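Local coordinates for protein beta-lactamase (Sebaldella termitidis, PDB 6N1N) that probably hydrolyses beta-lactam antibiotics to substituted beta-amino acids, as a class D serine beta-lactamase that confers antibiotic resistance, at residues Trp192-Val204 with Phe216-Asn228. Sequence-based numbering, arbitrary orientation.
Sequences WGREGAENIIWYV and FAVRIINASEERN
An antiparallel beta hairpin in the central sheet of the penicillin-binding transpeptidase fold pairs 198-204 with 216-222, its strand directions 164° apart. Asn199-Asn222, Ile201-Ile220 and Tyr203-Val218 are the hydrogen-bonded pairs, each with two backbone bonds, such as Ile220 N to Ile201 O at 2.7 Å. Trp202 and Arg219 form a non-hydrogen-bonded pair on one face of the sheet, where Arg219 is apt because its long aliphatic part can lie along the flat indole before the charge begins: CD sits over one face of the six-membered ring, 3.6 Å from its centroid, in a CH-pi contact. The extended first half of the arginine (CG anti to the backbone N, chi1 -170°) runs beside the ring; the chain bends at chi3, and the guanidinium plane lies 65° from the indole. Ile200 CG2 packs against the same methylene, 3.7 Å from Arg219 CD. Arg219 NH2 donates to Ile45 O and Trp202 NE1 to Leu48 O, tying this face to the chain just before Ser51, the predicted acylated serine. On the other face, Ile201, Tyr203, Val218 and Asn222 meet helix 228-245, and the Tyr203 and Phe216 rings approach obliquely, Tyr203 CD2 lying 3.6 Å from Phe216 CE1. At the strand end, asparagine suits because one amide can both donate and accept. Asn222 OD1 accepts from Ser224 N in an Asx turn, while its ND2 gives a hydrogen to Ser224 O and another, at 3.1 Å, to Asn228 OD1, meeting a lone pair in the carbonyl plane. That oxygen also lies 3.2 Å from Asn199 CB. Asn228 ND2 rests over one face of the Trp192 indole, 3.4 Å from Trp192 CZ3.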
loop_
_atom_site.group_PDB
_atom_site.type_symbol
_atom_site.label_atom_id
_atom_site.label_comp_id
_atom_site.label_asym_id
_atom_site.label_seq_id
_atom_site.Cartn_x
_atom_site.Cartn_y
_atom_site.Cartn_z
ATOM N N TRP A 192 2.375 -0.008 8.522
ATOM C CA TRP A 192 3.352 -0.709 9.344
ATOM C C TRP A 192 2.712 -1.489 10.469
ATOM O O TRP A 192 1.604 -1.201 10.925
ATOM C CB TRP A 192 4.423 0.263 9.862
ATOM C CG TRP A 192 4.166 0.927 11.134
ATOM C CD1 TRP A 192 3.412 2.038 11.336
ATOM C CD2 TRP A 192 4.706 0.556 12.416
ATOM N NE1 TRP A 192 3.438 2.389 12.677
ATOM C CE2 TRP A 192 4.220 1.489 13.357
ATOM C CE3 TRP A 192 5.544 -0.483 12.856
ATOM C CZ2 TRP A 192 4.543 1.421 14.722
ATOM C CZ3 TRP A 192 5.855 -0.563 14.212
ATOM C CH2 TRP A 192 5.357 0.395 15.130
ATOM N N GLY A 193 3.435 -2.520 10.892
ATOM C CA GLY A 193 3.048 -3.332 12.010
ATOM C C GLY A 193 4.220 -4.167 12.474
ATOM O O GLY A 193 5.369 -3.920 12.104
ATOM N N ARG A 194 3.923 -5.153 13.307
ATOM C CA ARG A 194 4.975 -5.975 13.893
ATOM C C ARG A 194 4.567 -7.437 13.867
ATOM O O ARG A 194 3.422 -7.765 14.178
ATOM C CB ARG A 194 5.269 -5.551 15.339
ATOM C CG ARG A 194 6.438 -6.293 15.961
ATOM C CD ARG A 194 6.690 -5.879 17.422
ATOM N NE ARG A 194 7.066 -4.473 17.560
ATOM C CZ ARG A 194 6.360 -3.557 18.234
ATOM N NH1 ARG A 194 5.242 -3.891 18.825
ATOM N NH2 ARG A 194 6.810 -2.306 18.316
ATOM N N GLU A 195 5.487 -8.304 13.428
ATOM C CA GLU A 195 5.334 -9.757 13.507
ATOM C C GLU A 195 6.481 -10.299 14.353
ATOM O O GLU A 195 7.647 -10.251 13.939
ATOM C CB GLU A 195 5.339 -10.396 12.120
ATOM C CG GLU A 195 4.127 -10.013 11.270
ATOM C CD GLU A 195 4.141 -10.630 9.901
ATOM O OE1 GLU A 195 5.164 -11.251 9.534
ATOM O OE2 GLU A 195 3.120 -10.492 9.200
ATOM N N GLY A 196 6.149 -10.833 15.520
ATOM C CA GLY A 196 7.206 -11.306 16.415
ATOM C C GLY A 196 8.075 -10.151 16.867
ATOM O O GLY A 196 7.593 -9.169 17.421
ATOM N N ALA A 197 9.390 -10.243 16.611
ATOM C CA ALA A 197 10.335 -9.214 17.005
ATOM C C ALA A 197 10.667 -8.271 15.872
ATOM O O ALA A 197 11.538 -7.407 16.037
ATOM C CB ALA A 197 11.627 -9.858 17.517
ATOM N N GLU A 198 10.020 -8.431 14.722
ATOM C CA GLU A 198 10.352 -7.684 13.524
ATOM C C GLU A 198 9.281 -6.639 13.232
ATOM O O GLU A 198 8.114 -6.980 13.009
ATOM C CB GLU A 198 10.510 -8.637 12.345
ATOM C CG GLU A 198 11.641 -9.636 12.547
ATOM C CD GLU A 198 11.849 -10.501 11.347
ATOM O OE1 GLU A 198 10.895 -11.198 10.931
ATOM O OE2 GLU A 198 12.965 -10.466 10.806
ATOM N N ASN A 199 9.688 -5.371 13.217
ATOM C CA ASN A 199 8.825 -4.302 12.726
ATOM C C ASN A 199 8.829 -4.308 11.201
ATOM O O ASN A 199 9.880 -4.429 10.576
ATOM C CB ASN A 199 9.310 -2.949 13.228
ATOM C CG ASN A 199 9.268 -2.842 14.744
ATOM O OD1 ASN A 199 8.271 -3.150 15.359
ATOM N ND2 ASN A 199 10.362 -2.392 15.339
ATOM N N ILE A 200 7.641 -4.166 10.621
ATOM C CA ILE A 200 7.402 -4.263 9.191
ATOM C C ILE A 200 6.917 -2.889 8.718
ATOM O O ILE A 200 5.874 -2.411 9.169
ATOM C CB ILE A 200 6.355 -5.344 8.856
ATOM C CG1 ILE A 200 6.637 -6.675 9.564
ATOM C CG2 ILE A 200 6.220 -5.501 7.324
ATOM C CD1 ILE A 200 7.939 -7.263 9.267
ATOM N N ILE A 201 7.660 -2.270 7.803
ATOM C CA ILE A 201 7.338 -0.937 7.325
ATOM C C ILE A 201 7.238 -0.989 5.805
ATOM O O ILE A 201 8.247 -1.181 5.115
ATOM C CB ILE A 201 8.371 0.109 7.785
ATOM C CG1 ILE A 201 8.426 0.110 9.334
ATOM C CG2 ILE A 201 8.034 1.459 7.220
ATOM C CD1 ILE A 201 9.556 0.967 9.904
ATOM N N TRP A 202 6.024 -0.783 5.293
ATOM C CA TRP A 202 5.726 -0.768 3.879
ATOM C C TRP A 202 5.638 0.651 3.314
ATOM O O TRP A 202 5.161 1.577 3.957
ATOM C CB TRP A 202 4.365 -1.384 3.596
ATOM C CG TRP A 202 4.073 -2.806 3.880
ATOM C CD1 TRP A 202 3.495 -3.328 5.002
ATOM C CD2 TRP A 202 4.156 -3.869 2.941
ATOM N NE1 TRP A 202 3.277 -4.678 4.831
ATOM C CE2 TRP A 202 3.663 -5.024 3.563
ATOM C CE3 TRP A 202 4.628 -3.959 1.636
ATOM C CZ2 TRP A 202 3.652 -6.260 2.924
ATOM C CZ3 TRP A 202 4.615 -5.177 1.014
ATOM C CH2 TRP A 202 4.104 -6.304 1.642
ATOM N N TYR A 203 5.983 0.756 2.036
ATOM C CA TYR A 203 5.543 1.851 1.175
ATOM C C TYR A 203 5.310 1.231 -0.205
ATOM O O TYR A 203 6.248 0.702 -0.827
ATOM C CB TYR A 203 6.582 2.976 1.158
ATOM C CG TYR A 203 6.098 4.249 0.510
ATOM C CD1 TYR A 203 4.935 4.876 0.934
ATOM C CD2 TYR A 203 6.803 4.820 -0.532
ATOM C CE1 TYR A 203 4.483 6.036 0.319
ATOM C CE2 TYR A 203 6.371 6.005 -1.116
ATOM C CZ TYR A 203 5.221 6.588 -0.704
ATOM O OH TYR A 203 4.808 7.743 -1.328
ATOM N N VAL A 204 4.053 1.261 -0.673
ATOM C CA VAL A 204 3.694 0.594 -1.926
ATOM C C VAL A 204 2.894 1.564 -2.780
ATOM O O VAL A 204 2.299 2.520 -2.278
ATOM C CB VAL A 204 2.893 -0.708 -1.688
ATOM C CG1 VAL A 204 3.615 -1.639 -0.690
ATOM C CG2 VAL A 204 1.449 -0.405 -1.245
ATOM N N PHE A 216 5.836 -0.221 -7.335
ATOM C CA PHE A 216 6.851 -0.453 -6.317
ATOM C C PHE A 216 6.267 -1.006 -5.028
ATOM O O PHE A 216 5.125 -0.747 -4.669
ATOM C CB PHE A 216 7.652 0.835 -5.997
ATOM C CG PHE A 216 6.830 1.952 -5.425
ATOM C CD1 PHE A 216 6.668 2.109 -4.062
ATOM C CD2 PHE A 216 6.219 2.852 -6.258
ATOM C CE1 PHE A 216 5.898 3.142 -3.548
ATOM C CE2 PHE A 216 5.462 3.886 -5.755
ATOM C CZ PHE A 216 5.293 4.018 -4.389
ATOM N N ALA A 217 7.079 -1.787 -4.339
ATOM C CA ALA A 217 6.737 -2.247 -3.003
ATOM C C ALA A 217 8.037 -2.271 -2.214
ATOM O O ALA A 217 8.923 -3.073 -2.489
ATOM C CB ALA A 217 6.068 -3.626 -3.017
ATOM N N VAL A 218 8.157 -1.327 -1.300
ATOM C CA VAL A 218 9.271 -1.239 -0.378
ATOM C C VAL A 218 8.791 -1.827 0.936
ATOM O O VAL A 218 7.687 -1.518 1.402
ATOM C CB VAL A 218 9.716 0.224 -0.200
ATOM C CG1 VAL A 218 10.641 0.363 1.009
ATOM C CG2 VAL A 218 10.380 0.732 -1.434
ATOM N N ARG A 219 9.581 -2.709 1.517
ATOM C CA ARG A 219 9.193 -3.288 2.793
ATOM C C ARG A 219 10.437 -3.435 3.647
ATOM O O ARG A 219 11.287 -4.305 3.400
ATOM C CB ARG A 219 8.472 -4.614 2.631
ATOM C CG ARG A 219 7.881 -5.058 3.944
ATOM C CD ARG A 219 7.152 -6.366 3.846
ATOM N NE ARG A 219 7.990 -7.470 3.387
ATOM C CZ ARG A 219 7.510 -8.634 2.953
ATOM N NH1 ARG A 219 6.186 -8.872 2.906
ATOM N NH2 ARG A 219 8.365 -9.562 2.548
ATOM N N ILE A 220 10.495 -2.612 4.669
ATOM C CA ILE A 220 11.606 -2.545 5.594
ATOM C C ILE A 220 11.326 -3.484 6.746
ATOM O O ILE A 220 10.209 -3.506 7.288
ATOM C CB ILE A 220 11.782 -1.104 6.103
ATOM C CG1 ILE A 220 12.159 -0.205 4.921
ATOM C CG2 ILE A 220 12.791 -1.026 7.247
ATOM C CD1 ILE A 220 12.009 1.259 5.227
ATOM N N ILE A 221 12.335 -4.265 7.115
ATOM C CA ILE A 221 12.300 -5.086 8.312
ATOM C C ILE A 221 13.283 -4.468 9.291
ATOM O O ILE A 221 14.442 -4.231 8.946
ATOM C CB ILE A 221 12.669 -6.550 8.026
ATOM C CG1 ILE A 221 11.798 -7.122 6.913
ATOM C CG2 ILE A 221 12.583 -7.372 9.314
ATOM C CD1 ILE A 221 10.318 -7.122 7.223
ATOM N N ASN A 222 12.814 -4.183 10.489
ATOM C CA ASN A 222 13.628 -3.503 11.475
ATOM C C ASN A 222 13.417 -4.181 12.810
ATOM O O ASN A 222 12.282 -4.278 13.282
ATOM C CB ASN A 222 13.256 -2.032 11.569
ATOM C CG ASN A 222 13.940 -1.356 12.702
ATOM O OD1 ASN A 222 15.167 -1.496 12.877
ATOM N ND2 ASN A 222 13.175 -0.628 13.503
ATOM N N ALA A 223 14.512 -4.633 13.415
ATOM C CA ALA A 223 14.483 -5.175 14.762
ATOM C C ALA A 223 14.750 -4.125 15.836
ATOM O O ALA A 223 14.473 -4.385 17.012
ATOM C CB ALA A 223 15.512 -6.299 14.883
ATOM N N SER A 224 15.263 -2.950 15.468
ATOM C CA SER A 224 15.673 -1.953 16.454
ATOM C C SER A 224 14.505 -1.054 16.853
ATOM O O SER A 224 14.034 -0.225 16.069
ATOM C CB SER A 224 16.818 -1.094 15.929
ATOM O OG SER A 224 17.001 0.021 16.777
ATOM N N GLU A 225 14.090 -1.183 18.106
ATOM C CA GLU A 225 13.126 -0.267 18.692
ATOM C C GLU A 225 13.563 1.189 18.559
ATOM O O GLU A 225 12.774 2.060 18.168
ATOM C CB GLU A 225 12.956 -0.674 20.162
ATOM C CG GLU A 225 12.162 0.234 21.031
ATOM C CD GLU A 225 12.319 -0.131 22.502
ATOM O OE1 GLU A 225 13.113 -1.052 22.831
ATOM O OE2 GLU A 225 11.652 0.510 23.327
ATOM N N GLU A 226 14.825 1.482 18.892
ATOM C CA GLU A 226 15.266 2.872 18.908
ATOM C C GLU A 226 15.226 3.512 17.526
ATOM O O GLU A 226 15.065 4.734 17.423
ATOM C CB GLU A 226 16.684 2.993 19.478
ATOM C CG GLU A 226 17.282 4.403 19.314
ATOM C CD GLU A 226 18.132 4.856 20.496
ATOM O OE1 GLU A 226 18.476 6.056 20.548
ATOM O OE2 GLU A 226 18.454 4.022 21.370
ATOM N N ARG A 227 15.362 2.722 16.457
ATOM C CA ARG A 227 15.455 3.262 15.105
ATOM C C ARG A 227 14.127 3.282 14.355
ATOM O O ARG A 227 14.062 3.824 13.245
ATOM C CB ARG A 227 16.497 2.479 14.297
ATOM C CG ARG A 227 17.932 2.843 14.662
ATOM C CD ARG A 227 18.908 2.435 13.566
ATOM N NE ARG A 227 18.857 0.997 13.328
ATOM C CZ ARG A 227 19.663 0.108 13.906
ATOM N NH1 ARG A 227 19.524 -1.185 13.637
ATOM N NH2 ARG A 227 20.605 0.508 14.745
ATOM N N ASN A 228 13.053 2.773 14.948
ATOM C CA ASN A 228 11.837 2.563 14.170
ATOM C C ASN A 228 11.190 3.892 13.768
ATOM O O ASN A 228 10.703 4.027 12.643
ATOM C CB ASN A 228 10.860 1.695 14.957
ATOM C CG ASN A 228 9.850 1.010 14.058
ATOM O OD1 ASN A 228 10.194 0.107 13.308
ATOM N ND2 ASN A 228 8.620 1.477 14.104
HETATM O O HOH W 1 13.539 -6.721 17.851
#